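Local coordinates for periplasmic protein (Legionella pneumophila subsp. pneumophila, PDB 4FGO) that binds calcium and is probably a periplasmic cysteine proteinase of the bacterial transglutaminase-like (peptidase C93) family, at residues D70-P75 against D186-R191; T110-L115 against P151-V156; D85-A90 against A120-S125; Q106-Y111 against S158-G163. All blocks are in the same frame, centred on the assembly; numbering follows the deposited sequence.

Contacts 2 and 4 follow the same two neighbouring strands, 107-114 and 153-160, at different points along their length: contact 2 lies toward the surface and is carried mostly by backbone bonds, while contact 4 is buried and adds aromatic packing, a hydroxyl pair and an amide bond. Contact 3, also buried, sets the start of helix 86-99 against strand 119-126, the other neighbour of strand 107-114, and brings a cysteine to a histidine. Contact 1, buried too, leaves the sheet altogether, tying a calcium-binding loop to the C-terminal helix through an arginine. Contacts 1 and 3 share the calcium ion, and Trp72 of contact 1 meets Phe159 of contact 4.

Contact 1. Residues D70-P75 against D186-R191; sequences DYWKSP and DALMKR. With CA (calcium ion), chain B.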
loop_
_atom_site.group_PDB
_atom_site.type_symbol
_atom_site.label_atom_id
_atom_site.label_comp_id
_atom_site.label_asym_id
_atom_site.label_seq_id
_atom_site.Cartn_x
_atom_site.Cartn_y
_atom_site.Cartn_z
ATOM N N ASP A 70 15.316 1.142 4.684
ATOM C CA ASP A 70 15.370 -0.248 4.238
ATOM C C ASP A 70 14.383 -1.191 4.964
ATOM O O ASP A 70 14.532 -2.418 4.944
ATOM C CB ASP A 70 16.809 -0.740 4.330
ATOM C CG ASP A 70 17.737 0.035 3.385
ATOM O OD1 ASP A 70 18.873 0.376 3.783
ATOM O OD2 ASP A 70 17.306 0.321 2.239
ATOM N N TYR A 71 13.369 -0.609 5.594
ATOM C CA TYR A 71 12.519 -1.362 6.510
ATOM C C TYR A 71 11.027 -1.253 6.226
ATOM O O TYR A 71 10.412 -0.271 6.558
ATOM C CB TYR A 71 12.768 -0.866 7.924
ATOM C CG TYR A 71 11.887 -1.484 8.986
ATOM C CD1 TYR A 71 10.816 -0.775 9.535
ATOM C CD2 TYR A 71 12.147 -2.758 9.475
ATOM C CE1 TYR A 71 10.026 -1.329 10.528
ATOM C CE2 TYR A 71 11.363 -3.320 10.468
ATOM C CZ TYR A 71 10.306 -2.602 10.993
ATOM O OH TYR A 71 9.530 -3.166 11.981
ATOM N N TRP A 72 10.420 -2.282 5.662
ATOM C CA TRP A 72 8.981 -2.232 5.392
ATOM C C TRP A 72 8.140 -2.236 6.693
ATOM O O TRP A 72 8.075 -3.253 7.384
ATOM C CB TRP A 72 8.620 -3.417 4.497
ATOM C CG TRP A 72 9.201 -3.314 3.116
ATOM C CD1 TRP A 72 9.796 -2.212 2.555
ATOM C CD2 TRP A 72 9.236 -4.343 2.111
ATOM N NE1 TRP A 72 10.206 -2.496 1.272
ATOM C CE2 TRP A 72 9.879 -3.792 0.975
ATOM C CE3 TRP A 72 8.799 -5.673 2.064
ATOM C CZ2 TRP A 72 10.090 -4.525 -0.198
ATOM C CZ3 TRP A 72 9.006 -6.402 0.893
ATOM C CH2 TRP A 72 9.650 -5.825 -0.219
ATOM N N LYS A 73 7.529 -1.104 7.048
ATOM C CA LYS A 73 6.662 -1.066 8.235
ATOM C C LYS A 73 5.445 -1.975 8.058
ATOM O O LYS A 73 4.787 -1.933 7.016
ATOM C CB LYS A 73 6.149 0.348 8.515
ATOM C CG LYS A 73 7.002 1.196 9.423
ATOM C CD LYS A 73 6.161 2.316 10.002
ATOM C CE LYS A 73 6.959 3.589 10.187
ATOM N NZ LYS A 73 7.804 3.855 8.995
ATOM N N SER A 74 5.130 -2.778 9.074
ATOM C CA SER A 74 3.867 -3.519 9.062
ATOM C C SER A 74 2.741 -2.512 9.235
ATOM O O SER A 74 2.976 -1.415 9.750
ATOM C CB SER A 74 3.824 -4.584 10.173
ATOM O OG SER A 74 3.604 -4.020 11.457
ATOM N N PRO A 75 1.517 -2.867 8.795
ATOM C CA PRO A 75 0.400 -1.937 8.954
ATOM C C PRO A 75 0.200 -1.554 10.410
ATOM O O PRO A 75 0.038 -0.367 10.697
ATOM C CB PRO A 75 -0.796 -2.743 8.435
ATOM C CG PRO A 75 -0.203 -3.640 7.411
ATOM C CD PRO A 75 1.134 -4.043 7.992
ATOM N N ASP A 186 8.345 -12.238 2.722
ATOM C CA ASP A 186 8.158 -13.336 3.670
ATOM C C ASP A 186 8.399 -12.872 5.099
ATOM O O ASP A 186 7.627 -13.192 6.011
ATOM C CB ASP A 186 9.133 -14.484 3.359
ATOM C CG ASP A 186 8.762 -15.261 2.100
ATOM O OD1 ASP A 186 7.633 -15.081 1.575
ATOM O OD2 ASP A 186 9.603 -16.071 1.647
ATOM N N ALA A 187 9.486 -12.125 5.282
ATOM C CA ALA A 187 9.883 -11.646 6.599
ATOM C C ALA A 187 8.852 -10.670 7.152
ATOM O O ALA A 187 8.528 -10.714 8.339
ATOM C CB ALA A 187 11.288 -11.009 6.554
ATOM N N LEU A 188 8.329 -9.803 6.288
ATOM C CA LEU A 188 7.236 -8.906 6.670
ATOM C C LEU A 188 6.000 -9.700 7.131
ATOM O O LEU A 188 5.437 -9.404 8.183
ATOM C CB LEU A 188 6.899 -7.948 5.514
ATOM C CG LEU A 188 5.714 -6.970 5.632
ATOM C CD1 LEU A 188 5.883 -6.006 6.797
ATOM C CD2 LEU A 188 5.510 -6.203 4.329
HETATM N N MSE A 189 5.593 -10.710 6.355
HETATM C CA MSE A 189 4.482 -11.582 6.750
HETATM C C MSE A 189 4.694 -12.131 8.155
HETATM O O MSE A 189 3.833 -11.992 9.021
HETATM C CB MSE A 189 4.308 -12.760 5.785
HETATM C CG MSE A 189 3.981 -12.407 4.346
HETATM SE SE MSE A 189 2.414 -11.250 4.094
HETATM C CE MSE A 189 3.407 -9.565 4.037
ATOM N N LYS A 190 5.849 -12.755 8.369
ATOM C CA LYS A 190 6.219 -13.271 9.683
ATOM C C LYS A 190 6.118 -12.206 10.774
ATOM O O LYS A 190 5.631 -12.484 11.866
ATOM C CB LYS A 190 7.629 -13.870 9.657
ATOM C CG LYS A 190 7.662 -15.371 9.414
ATOM C CD LYS A 190 7.927 -15.723 7.955
ATOM C CE LYS A 190 7.735 -17.221 7.709
ATOM N NZ LYS A 190 8.423 -18.073 8.732
ATOM N N ARG A 191 6.565 -10.990 10.470
ATOM C CA ARG A 191 6.490 -9.884 11.420
ATOM C C ARG A 191 5.049 -9.479 11.742
ATOM O O ARG A 191 4.755 -8.998 12.835
ATOM C CB ARG A 191 7.265 -8.679 10.889
ATOM C CG ARG A 191 8.772 -8.779 11.115
ATOM C CD ARG A 191 9.540 -7.877 10.159
ATOM N NE ARG A 191 9.090 -6.498 10.254
ATOM C CZ ARG A 191 8.971 -5.678 9.218
ATOM N NH1 ARG A 191 9.295 -6.096 7.999
ATOM N NH2 ARG A 191 8.510 -4.442 9.399
HETATM CA CA CA B . 10.059 2.027 5.172
#
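The carbonyl oxygen of Trp72 is approached by both terminal nitrogens of the Arg191 guanidinium. Arg191 NH2 lies 2.4 Å from Trp72 O, a hydrogen bond modelled too short to be taken at face value, and Arg191 NH1 adds a weak one at 3.2 Å from the same oxygen. The carbonyl thus sits at the guanidinium's edge, while Tyr71 comes over one of its faces: Tyr71 CE2 stands 3.2 Å above the plane, offset toward the rim, with ring and guanidinium turned 38° from each other. A bend at chi3 (55°) brings the arginine chain round to the loop. The phenol hydroxyl bonds to Glu77, which also forms a long, weak ion pair with Arg191. This is the calcium-binding loop fastened to the C-terminal helix 183-192. Tyr71 turns its own carbonyl the other way, its O binding the calcium ion at 2.7 Å alongside Asp69, Asp85 and Asp88, and Lys73 makes salt bridges to Glu60 and Asp88 nearby. Beside the arginine, Leu188 spreads its two methyls over different parts of the loop. With CG anti to the backbone N (chi1 176°), Leu188 CD1 reaches Ser74 CA at 3.9 Å and CD2 touches Trp72 CE3 at 4.0 Å, the leucine crossing the indole at about a right angle. Ser74 is the N-cap of helix 75-81, its OG accepting from Glu77 N, and the Trp72 ring also meets Phe159 of the sheet and makes a cation-pi contact with Lys184.

Contact 2. Residues T110-L115 against P151-V156; sequences TYAASL and PDLKPV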
loop_
_atom_site.group_PDB
_atom_site.type_symbol
_atom_site.label_atom_id
_atom_site.label_comp_id
_atom_site.label_asym_id
_atom_site.label_seq_id
_atom_site.Cartn_x
_atom_site.Cartn_y
_atom_site.Cartn_z
ATOM N N THR A 110 4.838 -1.326 -6.333
ATOM C CA THR A 110 5.637 -1.001 -7.510
ATOM C C THR A 110 6.796 -0.077 -7.155
ATOM O O THR A 110 6.617 0.955 -6.520
ATOM C CB THR A 110 4.782 -0.306 -8.613
ATOM O OG1 THR A 110 3.785 -1.216 -9.102
ATOM C CG2 THR A 110 5.660 0.136 -9.778
ATOM N N TYR A 111 7.985 -0.467 -7.586
ATOM C CA TYR A 111 9.179 0.349 -7.442
ATOM C C TYR A 111 9.389 1.097 -8.761
ATOM O O TYR A 111 9.617 0.480 -9.802
ATOM C CB TYR A 111 10.364 -0.572 -7.120
ATOM C CG TYR A 111 11.718 0.123 -7.007
ATOM C CD1 TYR A 111 12.410 0.163 -5.801
ATOM C CD2 TYR A 111 12.310 0.716 -8.115
ATOM C CE1 TYR A 111 13.651 0.796 -5.706
ATOM C CE2 TYR A 111 13.526 1.363 -8.030
ATOM C CZ TYR A 111 14.205 1.392 -6.832
ATOM O OH TYR A 111 15.441 2.026 -6.783
ATOM N N ALA A 112 9.329 2.418 -8.724
ATOM C CA ALA A 112 9.420 3.188 -9.964
ATOM C C ALA A 112 10.505 4.257 -9.927
ATOM O O ALA A 112 10.842 4.775 -8.863
ATOM C CB ALA A 112 8.062 3.823 -10.288
ATOM N N ALA A 113 11.057 4.586 -11.092
ATOM C CA ALA A 113 11.921 5.749 -11.213
ATOM C C ALA A 113 11.053 6.995 -11.385
ATOM O O ALA A 113 10.186 7.052 -12.272
ATOM C CB ALA A 113 12.887 5.589 -12.385
ATOM N N SER A 114 11.267 7.977 -10.514
ATOM C CA SER A 114 10.492 9.209 -10.536
ATOM C C SER A 114 11.263 10.337 -11.214
ATOM O O SER A 114 12.354 10.691 -10.779
ATOM C CB SER A 114 10.128 9.635 -9.116
ATOM O OG SER A 114 9.435 10.874 -9.141
ATOM N N LEU A 115 10.700 10.905 -12.274
ATOM C CA LEU A 115 11.381 11.978 -12.989
ATOM C C LEU A 115 11.317 13.302 -12.226
ATOM O O LEU A 115 12.304 14.043 -12.154
ATOM C CB LEU A 115 10.827 12.121 -14.406
ATOM C CG LEU A 115 11.369 11.076 -15.386
ATOM C CD1 LEU A 115 10.606 11.108 -16.700
ATOM C CD2 LEU A 115 12.859 11.304 -15.624
ATOM N N PRO A 151 3.408 9.814 -16.477
ATOM C CA PRO A 151 4.666 9.663 -17.213
ATOM C C PRO A 151 5.862 10.080 -16.351
ATOM O O PRO A 151 7.004 9.853 -16.745
ATOM C CB PRO A 151 4.489 10.621 -18.388
ATOM C CG PRO A 151 3.635 11.719 -17.825
ATOM C CD PRO A 151 2.700 11.058 -16.836
ATOM N N ASP A 152 5.591 10.685 -15.193
ATOM C CA ASP A 152 6.629 11.004 -14.216
ATOM C C ASP A 152 7.134 9.733 -13.523
ATOM O O ASP A 152 8.103 9.771 -12.763
ATOM C CB ASP A 152 6.102 11.992 -13.174
ATOM C CG ASP A 152 4.871 11.481 -12.451
ATOM O OD1 ASP A 152 3.983 10.884 -13.103
ATOM O OD2 ASP A 152 4.782 11.679 -11.220
ATOM N N LEU A 153 6.476 8.608 -13.790
ATOM C CA LEU A 153 6.844 7.344 -13.170
ATOM C C LEU A 153 7.166 6.279 -14.208
ATOM O O LEU A 153 6.351 6.004 -15.093
ATOM C CB LEU A 153 5.718 6.851 -12.258
ATOM C CG LEU A 153 5.397 7.707 -11.031
ATOM C CD1 LEU A 153 4.343 7.028 -10.190
ATOM C CD2 LEU A 153 6.659 7.976 -10.207
ATOM N N LYS A 154 8.359 5.692 -14.097
ATOM C CA LYS A 154 8.754 4.574 -14.941
ATOM C C LYS A 154 9.063 3.363 -14.057
ATOM O O LYS A 154 10.132 3.293 -13.415
ATOM C CB LYS A 154 9.954 4.938 -15.827
ATOM C CG LYS A 154 10.061 4.092 -17.100
ATOM C CD LYS A 154 11.402 3.346 -17.185
ATOM C CE LYS A 154 11.308 2.045 -17.998
ATOM N NZ LYS A 154 11.037 2.241 -19.454
ATOM N N PRO A 155 8.123 2.403 -14.007
ATOM C CA PRO A 155 8.252 1.222 -13.147
ATOM C C PRO A 155 9.525 0.459 -13.457
ATOM O O PRO A 155 9.931 0.426 -14.617
ATOM C CB PRO A 155 7.038 0.368 -13.534
ATOM C CG PRO A 155 6.059 1.326 -14.088
ATOM C CD PRO A 155 6.875 2.381 -14.789
ATOM N N VAL A 156 10.144 -0.122 -12.430
ATOM C CA VAL A 156 11.293 -0.981 -12.608
ATOM C C VAL A 156 10.914 -2.403 -12.257
ATOM O O VAL A 156 11.298 -3.341 -12.951
ATOM C CB VAL A 156 12.480 -0.536 -11.725
ATOM C CG1 VAL A 156 13.656 -1.515 -11.871
ATOM C CG2 VAL A 156 12.880 0.888 -12.091
HETATM O O HOH W 1 7.040 11.120 -9.298
#
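Val156 lies alongside Tyr111, both side chains pointing the same way, with Val156 CB 3.8 Å from Tyr111 CD2. With CG1 anti to the backbone N (chi1 177°), the valine leaves CG2 beside its own backbone N, close to the same CD2 of Tyr111, whose ring also stacks on Tyr157. The backbones are joined at the same place, Val156 N giving to Tyr111 O at 2.7 Å. Ala113 is the next centre: it forms a hydrogen-bonded antiparallel pair with Lys154, its N giving to Lys154 O at 2.8 Å and its O taking Lys154 N at 2.9 Å. Its methyl lies on the same sheet face as the start of the Lys154 chain. The pairing joins strands 107-114 and 153-160 of the six-stranded antiparallel sheet, and on the other face Ala112 meets Pro155 and Ser114 meets Leu153, where Leu153 CD2 packs on Ser114 CB at 4.0 Å. Past the end of the paired strands, Asp152 continues the bonding through its carbonyl, which accepts from Leu115 N at 2.9 Å. Its carboxylate goes a different way: a water donates to Asp152 OD2 at 3.0 Å and also approaches Ser114 OG, though at a doubtfully short distance, and Arg150 forms a salt bridge with the same OD2.

Contact 3. Residues D85-A90 against A120-S125; sequences DCEDFA and AHMVLS. With CA (calcium ion), chain B.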
loop_
_atom_site.group_PDB
_atom_site.type_symbol
_atom_site.label_atom_id
_atom_site.label_comp_id
_atom_site.label_asym_id
_atom_site.label_seq_id
_atom_site.Cartn_x
_atom_site.Cartn_y
_atom_site.Cartn_z
ATOM N N ASP A 85 7.150 5.913 5.331
ATOM C CA ASP A 85 7.636 6.436 4.044
ATOM C C ASP A 85 6.874 5.848 2.848
ATOM O O ASP A 85 5.904 5.093 3.027
ATOM C CB ASP A 85 9.168 6.328 3.893
ATOM C CG ASP A 85 9.666 4.901 3.891
ATOM O OD1 ASP A 85 8.974 4.014 3.337
ATOM O OD2 ASP A 85 10.751 4.664 4.460
ATOM N N CYS A 86 7.271 6.206 1.631
ATOM C CA CYS A 86 6.450 5.829 0.477
ATOM C C CYS A 86 6.249 4.315 0.348
ATOM O O CYS A 86 5.178 3.869 -0.061
ATOM C CB CYS A 86 6.992 6.416 -0.827
ATOM S SG CYS A 86 8.663 5.809 -1.229
ATOM N N GLU A 87 7.265 3.518 0.690
ATOM C CA GLU A 87 7.066 2.069 0.689
ATOM C C GLU A 87 6.031 1.693 1.747
ATOM O O GLU A 87 5.139 0.892 1.496
ATOM C CB GLU A 87 8.365 1.315 0.975
ATOM C CG GLU A 87 9.600 2.035 0.523
ATOM C CD GLU A 87 10.884 1.370 1.012
ATOM O OE1 GLU A 87 11.179 1.411 2.248
ATOM O OE2 GLU A 87 11.608 0.846 0.135
ATOM N N ASP A 88 6.157 2.270 2.933
ATOM C CA ASP A 88 5.247 1.942 4.018
ATOM C C ASP A 88 3.797 2.303 3.692
ATOM O O ASP A 88 2.876 1.556 4.030
ATOM C CB ASP A 88 5.663 2.663 5.283
ATOM C CG ASP A 88 7.075 2.374 5.661
ATOM O OD1 ASP A 88 7.488 1.184 5.552
ATOM O OD2 ASP A 88 7.773 3.340 6.058
ATOM N N PHE A 89 3.608 3.440 3.027
ATOM C CA PHE A 89 2.287 3.857 2.556
ATOM C C PHE A 89 1.678 2.816 1.618
ATOM O O PHE A 89 0.533 2.413 1.798
ATOM C CB PHE A 89 2.358 5.213 1.840
ATOM C CG PHE A 89 2.236 6.397 2.752
ATOM C CD1 PHE A 89 3.164 6.624 3.766
ATOM C CD2 PHE A 89 1.192 7.307 2.588
ATOM C CE1 PHE A 89 3.042 7.722 4.601
ATOM C CE2 PHE A 89 1.076 8.414 3.410
ATOM C CZ PHE A 89 1.995 8.627 4.420
ATOM N N ALA A 90 2.452 2.384 0.620
ATOM C CA ALA A 90 1.967 1.398 -0.341
ATOM C C ALA A 90 1.590 0.091 0.357
ATOM O O ALA A 90 0.631 -0.581 -0.043
ATOM C CB ALA A 90 3.008 1.136 -1.429
ATOM N N ALA A 120 14.145 7.128 -6.565
ATOM C CA ALA A 120 13.260 5.967 -6.509
ATOM C C ALA A 120 12.003 6.273 -5.693
ATOM O O ALA A 120 12.058 6.973 -4.676
ATOM C CB ALA A 120 13.995 4.778 -5.930
ATOM N N HIS A 121 10.872 5.737 -6.136
ATOM C CA HIS A 121 9.600 6.017 -5.490
ATOM C C HIS A 121 8.667 4.825 -5.593
ATOM O O HIS A 121 8.453 4.276 -6.675
ATOM C CB HIS A 121 8.923 7.228 -6.133
ATOM C CG HIS A 121 7.668 7.666 -5.455
ATOM N ND1 HIS A 121 7.652 8.168 -4.152
ATOM C CD2 HIS A 121 6.382 7.721 -5.875
ATOM C CE1 HIS A 121 6.418 8.488 -3.827
ATOM N NE2 HIS A 121 5.626 8.237 -4.847
HETATM N N MSE A 122 8.084 4.449 -4.466
HETATM C CA MSE A 122 7.185 3.319 -4.439
HETATM C C MSE A 122 5.707 3.692 -4.436
HETATM O O MSE A 122 5.296 4.580 -3.710
HETATM C CB MSE A 122 7.420 2.489 -3.207
HETATM C CG MSE A 122 6.810 1.172 -3.423
HETATM SE SE MSE A 122 8.237 -0.112 -3.839
HETATM C CE MSE A 122 8.036 -0.700 -2.003
ATOM N N VAL A 123 4.921 2.963 -5.218
ATOM C CA VAL A 123 3.485 3.184 -5.279
ATOM C C VAL A 123 2.749 1.851 -5.175
ATOM O O VAL A 123 3.370 0.770 -5.168
ATOM C CB VAL A 123 3.080 3.889 -6.588
ATOM C CG1 VAL A 123 3.737 5.243 -6.684
ATOM C CG2 VAL A 123 3.431 3.027 -7.785
ATOM N N LEU A 124 1.427 1.940 -5.063
ATOM C CA LEU A 124 0.581 0.764 -5.168
ATOM C C LEU A 124 -0.097 0.780 -6.524
ATOM O O LEU A 124 -0.712 1.771 -6.903
ATOM C CB LEU A 124 -0.449 0.748 -4.041
ATOM C CG LEU A 124 -1.388 -0.460 -4.028
ATOM C CD1 LEU A 124 -0.585 -1.748 -3.937
ATOM C CD2 LEU A 124 -2.394 -0.357 -2.888
ATOM N N SER A 125 0.027 -0.315 -7.262
ATOM C CA SER A 125 -0.627 -0.427 -8.559
ATOM C C SER A 125 -1.832 -1.349 -8.450
ATOM O O SER A 125 -1.721 -2.461 -7.924
ATOM C CB SER A 125 0.344 -0.991 -9.609
ATOM O OG SER A 125 1.493 -0.166 -9.722
HETATM CA CA CA B . 10.059 2.027 5.172
HETATM O O HOH W 2 3.613 5.409 -1.778
#
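Helix 86-90 and strand 120-125 run almost exactly alongside each other in the same direction, 6° apart with their axes 6.9 Å from one another, and the backbones come nearest at Glu87 with Met122 and at Ala90 with Leu124. A water spans the two backbones, donating to Cys86 O and Met122 O. Just before the helix, Asp85 is the N-cap and makes a capping box with Asp88: Asp85 N gives to Asp88 OD2 at 2.7 Å, and Asp88 N returns a weak bond to Asp85 OD1. Both carboxylates also bind the calcium ion, Asp85 through OD2 at 2.8 Å and Asp88 through both oxygens; Glu87, another residue of that site, holds OE1 3.2 Å from the ion. Cys86 turns toward the strand, its SG lying between backbone N and carbonyl carbon (chi1 62°). There Met122 N donates to Cys86 SG at 3.6 Å in a nearly straight bond (169°), and the sulfur lies obliquely to the His121 ring, with His121 ND1 3.9 Å from Cys86 SG. His121 NE2 in turn bonds to Asp138, an arrangement consistent with the Cys-His-Asp triad of transglutaminase-like cysteine proteinases. Deposited as selenomethionine, Met122 crosses Glu87 at about a right angle and sets its CE 3.6 Å from Glu87 CB. Ala90 brings CB 3.8 Å from Val123 O. Further along, Leu124 packs against Tyr94 and Leu97 of helix 86-99, Met122 rests on Ile109 and Tyr111 of strand 107-114, and Val123 meets Ile136 of strand 135-137.

Contact 4. Residues Q106-Y111 against S158-G163; sequences QLRITY and SFNAEG
Ile109 and Phe159 make a hydrogen-bonded antiparallel pair between strands 107-114 and 153-160, in a buried part of the six-stranded sheet; the short strand segments run at 141° to each other. Ile109 N gives to Phe159 O at 2.7 Å, and Phe159 N gives back to Ile109 O at 2.8 Å. The two side chains share one face of the sheet and carry most of the apolar contact. Because Phe159 CG stands between its backbone N and carbonyl carbon (chi1 62°), the ring folds back across its partner: Ile109 CB sits over one ring face in a CH-pi contact, 3.8 Å from the centroid and 20° off the normal, while Ile109 CG2 meets Phe159 CZ at 3.5 Å. On the reverse face Ser158 OG and Thr110 OG1 form a hydrogen bond of 2.9 Å, and Thr110 OG1 also hydrogen-bonds Ser125 OG, so three hydroxyls link three neighbouring strands. Asn160 also bonds across with its side chain. Its ND2 donates to Leu107 O at 2.8 Å, with that oxygen close to the amide plane, and touches Arg108 CG. The other end of the amide serves the chain reversal: Asn160 OD1 accepts from Glu162 N at 2.8 Å, an Asx turn within the type I turn that leads by way of Gly163 into strand 163-166. On the Phe159 side, Trp72 meets the ring and Trp185 of helix 183-192 packs on it, Ile109 and Leu107 press on helix 86-99, and Arg108 on the reverse side makes cation-pi contacts with Tyr127 and with Trp165 of strand 163-166.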
loop_
_atom_site.group_PDB
_atom_site.type_symbol
_atom_site.label_atom_id
_atom_site.label_comp_id
_atom_site.label_asym_id
_atom_site.label_seq_id
_atom_site.Cartn_x
_atom_site.Cartn_y
_atom_site.Cartn_z
ATOM N N GLN A 106 -4.887 -8.509 -7.731
ATOM C CA GLN A 106 -5.129 -7.277 -8.481
ATOM C C GLN A 106 -4.263 -6.120 -7.956
ATOM O O GLN A 106 -4.310 -5.007 -8.476
ATOM C CB GLN A 106 -6.613 -6.912 -8.468
ATOM C CG GLN A 106 -7.483 -8.046 -9.014
ATOM C CD GLN A 106 -8.922 -7.665 -9.308
ATOM O OE1 GLN A 106 -9.337 -6.519 -9.157
ATOM N NE2 GLN A 106 -9.694 -8.646 -9.741
ATOM N N LEU A 107 -3.466 -6.403 -6.930
ATOM C CA LEU A 107 -2.672 -5.377 -6.264
ATOM C C LEU A 107 -1.186 -5.738 -6.248
ATOM O O LEU A 107 -0.823 -6.851 -5.864
ATOM C CB LEU A 107 -3.159 -5.201 -4.827
ATOM C CG LEU A 107 -4.578 -4.642 -4.715
ATOM C CD1 LEU A 107 -5.112 -4.840 -3.316
ATOM C CD2 LEU A 107 -4.558 -3.185 -5.073
ATOM N N ARG A 108 -0.345 -4.791 -6.665
ATOM C CA ARG A 108 1.117 -4.956 -6.642
ATOM C C ARG A 108 1.815 -3.724 -6.089
ATOM O O ARG A 108 1.430 -2.604 -6.385
ATOM C CB ARG A 108 1.669 -5.217 -8.046
ATOM C CG ARG A 108 1.235 -6.528 -8.622
ATOM C CD ARG A 108 1.799 -6.810 -9.994
ATOM N NE ARG A 108 1.042 -7.930 -10.548
ATOM C CZ ARG A 108 1.017 -8.283 -11.828
ATOM N NH1 ARG A 108 1.726 -7.608 -12.730
ATOM N NH2 ARG A 108 0.269 -9.318 -12.199
ATOM N N ILE A 109 2.853 -3.939 -5.295
ATOM C CA ILE A 109 3.662 -2.838 -4.817
ATOM C C ILE A 109 4.712 -2.575 -5.899
ATOM O O ILE A 109 5.369 -3.498 -6.342
ATOM C CB ILE A 109 4.323 -3.218 -3.492
ATOM C CG1 ILE A 109 3.242 -3.681 -2.494
ATOM C CG2 ILE A 109 5.140 -2.065 -2.962
ATOM C CD1 ILE A 109 3.085 -2.816 -1.298
ATOM N N THR A 110 4.838 -1.326 -6.333
ATOM C CA THR A 110 5.637 -1.001 -7.510
ATOM C C THR A 110 6.796 -0.077 -7.155
ATOM O O THR A 110 6.617 0.955 -6.520
ATOM C CB THR A 110 4.782 -0.306 -8.613
ATOM O OG1 THR A 110 3.785 -1.216 -9.102
ATOM C CG2 THR A 110 5.660 0.136 -9.778
ATOM N N TYR A 111 7.985 -0.467 -7.586
ATOM C CA TYR A 111 9.179 0.349 -7.442
ATOM C C TYR A 111 9.389 1.097 -8.761
ATOM O O TYR A 111 9.617 0.480 -9.802
ATOM C CB TYR A 111 10.364 -0.572 -7.120
ATOM C CG TYR A 111 11.718 0.123 -7.007
ATOM C CD1 TYR A 111 12.410 0.163 -5.801
ATOM C CD2 TYR A 111 12.310 0.716 -8.115
ATOM C CE1 TYR A 111 13.651 0.796 -5.706
ATOM C CE2 TYR A 111 13.526 1.363 -8.030
ATOM C CZ TYR A 111 14.205 1.392 -6.832
ATOM O OH TYR A 111 15.441 2.026 -6.783
ATOM N N SER A 158 7.669 -4.878 -9.795
ATOM C CA SER A 158 6.520 -4.850 -8.908
ATOM C C SER A 158 6.429 -6.170 -8.216
ATOM O O SER A 158 6.937 -7.158 -8.712
ATOM C CB SER A 158 5.229 -4.619 -9.701
ATOM O OG SER A 158 5.315 -3.396 -10.365
ATOM N N PHE A 159 5.740 -6.195 -7.085
ATOM C CA PHE A 159 5.658 -7.424 -6.328
ATOM C C PHE A 159 4.440 -7.476 -5.429
ATOM O O PHE A 159 3.810 -6.445 -5.100
ATOM C CB PHE A 159 6.938 -7.621 -5.503
ATOM C CG PHE A 159 7.161 -6.542 -4.485
ATOM C CD1 PHE A 159 6.701 -6.692 -3.176
ATOM C CD2 PHE A 159 7.800 -5.359 -4.837
ATOM C CE1 PHE A 159 6.882 -5.679 -2.241
ATOM C CE2 PHE A 159 8.008 -4.355 -3.903
ATOM C CZ PHE A 159 7.548 -4.516 -2.603
ATOM N N ASN A 160 4.079 -8.700 -5.069
ATOM C CA ASN A 160 3.034 -8.931 -4.083
ATOM C C ASN A 160 3.243 -10.291 -3.450
ATOM O O ASN A 160 4.332 -10.874 -3.544
ATOM C CB ASN A 160 1.605 -8.725 -4.647
ATOM C CG ASN A 160 1.243 -9.700 -5.763
ATOM O OD1 ASN A 160 1.902 -10.724 -5.966
ATOM N ND2 ASN A 160 0.174 -9.379 -6.495
ATOM N N ALA A 161 2.209 -10.800 -2.804
ATOM C CA ALA A 161 2.333 -12.061 -2.097
ATOM C C ALA A 161 2.600 -13.213 -3.059
ATOM O O ALA A 161 2.973 -14.298 -2.632
ATOM C CB ALA A 161 1.067 -12.328 -1.281
ATOM N N GLU A 162 2.428 -12.962 -4.357
ATOM C CA GLU A 162 2.376 -14.026 -5.357
ATOM C C GLU A 162 3.546 -14.026 -6.341
ATOM O O GLU A 162 3.690 -14.958 -7.130
ATOM C CB GLU A 162 1.052 -13.965 -6.131
ATOM C CG GLU A 162 -0.017 -14.952 -5.665
ATOM C CD GLU A 162 -1.014 -14.356 -4.675
ATOM O OE1 GLU A 162 -1.244 -14.998 -3.628
ATOM O OE2 GLU A 162 -1.581 -13.268 -4.945
ATOM N N GLY A 163 4.382 -12.994 -6.309
ATOM C CA GLY A 163 5.556 -12.985 -7.159
ATOM C C GLY A 163 6.220 -11.639 -7.343
ATOM O O GLY A 163 5.887 -10.669 -6.670
#